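Local structure of tube-forming protein in Mycobacterial Envelpe, TiME (Mycolicibacterium smegmatis, 7CU9) at residues E56-D60 and R101-R105. The protein probably forms a tube across the mycobacterial outer envelope and may serve there as a channel for protein secretion. Numbering follows the deposited sequence.
Sequences EVFND and RVVDR
Arg101 reaches from the C-terminal part of helix 92-103 to the end of the short helix 55-58 and presents its NE and NH2 edge to Val57 O, so that one oxygen accepts two hydrogen bonds. Its NH2 donates to Val57 O at 2.9 Å and its NE to the same Val57 O at 3.0 Å, both from one face of the carbonyl plane, while that oxygen stays near the plane of the guanidinium. A bend at chi3 (-70°) turns the group across the helix end.

Two ion pairs add to this, one of them through the same NH2. Arg101 NH2 makes a long salt bridge of 3.6 Å to Asp60 OD1, with the carboxylate and guanidinium planes only 18° apart; a water donates to Asp60 OD1 and accepts from Arg101 NH1, while Asp60 OD2 takes the backbone N of Asp62. The second pair is shorter: Arg105, extended from CG to NE, sends NH1 to Glu56 OE2 at 2.9 Å (N-H...O angle 160°), meeting the carboxylate from above its plane. Asn48 ND2 also donates to Glu56 OE2. Arg101 CG lies 3.7 Å above one face of the Arg105 guanidinium, off toward its rim.

Beneath the charges, Val57 CG1 packs on Val102 CG2 at 3.5 Å, and both valines rest on strand 161-169, through Leu162 and Gln164 respectively.

Arg101 thus holds the Val57 carbonyl with two N-H groups, its charge probably offset in part by Asp60, joining two helices over the antiparallel sheet of this PknH-like domain.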
loop_
_atom_site.group_PDB
_atom_site.type_symbol
_atom_site.label_atom_id
_atom_site.label_comp_id
_atom_site.label_asym_id
_atom_site.label_seq_id
_atom_site.Cartn_x
_atom_site.Cartn_y
_atom_site.Cartn_z
ATOM N N GLU B 56 28.750 8.821 2.714
ATOM C CA GLU B 56 29.230 10.140 2.224
ATOM C C GLU B 56 28.273 11.231 2.716
ATOM O O GLU B 56 28.701 12.381 2.848
ATOM C CB GLU B 56 29.446 10.131 0.709
ATOM C CG GLU B 56 28.206 10.324 -0.133
ATOM C CD GLU B 56 28.572 10.596 -1.582
ATOM O OE1 GLU B 56 29.142 9.685 -2.219
ATOM O OE2 GLU B 56 28.350 11.727 -2.047
ATOM N N VAL B 57 27.025 10.870 3.001
ATOM C CA VAL B 57 26.018 11.817 3.551
ATOM C C VAL B 57 26.240 11.981 5.060
ATOM O O VAL B 57 26.395 13.125 5.497
ATOM C CB VAL B 57 24.588 11.358 3.219
ATOM C CG1 VAL B 57 23.548 12.173 3.965
ATOM C CG2 VAL B 57 24.346 11.413 1.715
ATOM N N PHE B 58 26.252 10.888 5.824
ATOM C CA PHE B 58 26.144 10.937 7.309
ATOM C C PHE B 58 27.510 11.026 7.989
ATOM O O PHE B 58 27.611 11.764 8.977
ATOM C CB PHE B 58 25.372 9.735 7.843
ATOM C CG PHE B 58 23.887 9.882 7.681
ATOM C CD1 PHE B 58 23.138 10.577 8.616
ATOM C CD2 PHE B 58 23.241 9.359 6.571
ATOM C CE1 PHE B 58 21.769 10.715 8.465
ATOM C CE2 PHE B 58 21.873 9.508 6.418
ATOM C CZ PHE B 58 21.137 10.173 7.370
ATOM N N ASN B 59 28.514 10.289 7.521
ATOM C CA ASN B 59 29.827 10.261 8.217
ATOM C C ASN B 59 30.421 11.666 8.196
ATOM O O ASN B 59 30.461 12.311 7.131
ATOM C CB ASN B 59 30.765 9.196 7.653
ATOM C CG ASN B 59 30.405 7.809 8.137
ATOM O OD1 ASN B 59 29.932 7.637 9.262
ATOM N ND2 ASN B 59 30.658 6.806 7.315
ATOM N N ASP B 60 30.862 12.134 9.360
ATOM C CA ASP B 60 31.207 13.555 9.569
ATOM C C ASP B 60 31.831 13.693 10.947
ATOM O O ASP B 60 31.443 12.968 11.855
ATOM C CB ASP B 60 29.953 14.424 9.482
ATOM C CG ASP B 60 30.256 15.905 9.411
ATOM O OD1 ASP B 60 30.771 16.342 8.361
ATOM O OD2 ASP B 60 29.992 16.605 10.405
ATOM N N ARG B 101 24.746 17.503 1.386
ATOM C CA ARG B 101 25.486 16.406 0.707
ATOM C C ARG B 101 24.488 15.519 -0.054
ATOM O O ARG B 101 24.877 14.956 -1.085
ATOM C CB ARG B 101 26.377 15.648 1.693
ATOM C CG ARG B 101 27.577 16.470 2.136
ATOM C CD ARG B 101 28.608 15.647 2.878
ATOM N NE ARG B 101 28.160 15.217 4.197
ATOM C CZ ARG B 101 28.277 15.919 5.323
ATOM N NH1 ARG B 101 28.811 17.129 5.319
ATOM N NH2 ARG B 101 27.842 15.406 6.460
ATOM N N VAL B 102 23.242 15.412 0.407
ATOM C CA VAL B 102 22.176 14.719 -0.376
ATOM C C VAL B 102 21.799 15.592 -1.577
ATOM O O VAL B 102 21.911 15.109 -2.724
ATOM C CB VAL B 102 20.932 14.389 0.465
ATOM C CG1 VAL B 102 19.845 13.763 -0.404
ATOM C CG2 VAL B 102 21.267 13.477 1.640
ATOM N N VAL B 103 21.350 16.821 -1.335
ATOM C CA VAL B 103 20.604 17.612 -2.361
ATOM C C VAL B 103 21.568 18.285 -3.346
ATOM O O VAL B 103 21.182 18.404 -4.525
ATOM C CB VAL B 103 19.625 18.610 -1.717
ATOM C CG1 VAL B 103 18.602 17.896 -0.855
ATOM C CG2 VAL B 103 20.321 19.701 -0.930
ATOM N N ASP B 104 22.763 18.700 -2.927
ATOM C CA ASP B 104 23.718 19.391 -3.838
ATOM C C ASP B 104 24.286 18.383 -4.843
ATOM O O ASP B 104 24.507 18.774 -6.007
ATOM C CB ASP B 104 24.857 20.079 -3.084
ATOM C CG ASP B 104 24.418 21.191 -2.149
ATOM O OD1 ASP B 104 23.217 21.521 -2.133
ATOM O OD2 ASP B 104 25.293 21.720 -1.435
ATOM N N ARG B 105 24.513 17.135 -4.431
ATOM C CA ARG B 105 25.316 16.158 -5.213
ATOM C C ARG B 105 24.424 15.370 -6.180
ATOM O O ARG B 105 24.978 14.569 -6.959
ATOM C CB ARG B 105 26.090 15.241 -4.267
ATOM C CG ARG B 105 27.003 15.998 -3.317
ATOM C CD ARG B 105 27.881 15.056 -2.530
ATOM N NE ARG B 105 28.816 15.800 -1.706
ATOM C CZ ARG B 105 29.685 15.249 -0.868
ATOM N NH1 ARG B 105 29.734 13.937 -0.721
ATOM N NH2 ARG B 105 30.497 16.025 -0.168
HETATM O O HOH W 1 30.419 18.819 7.382
#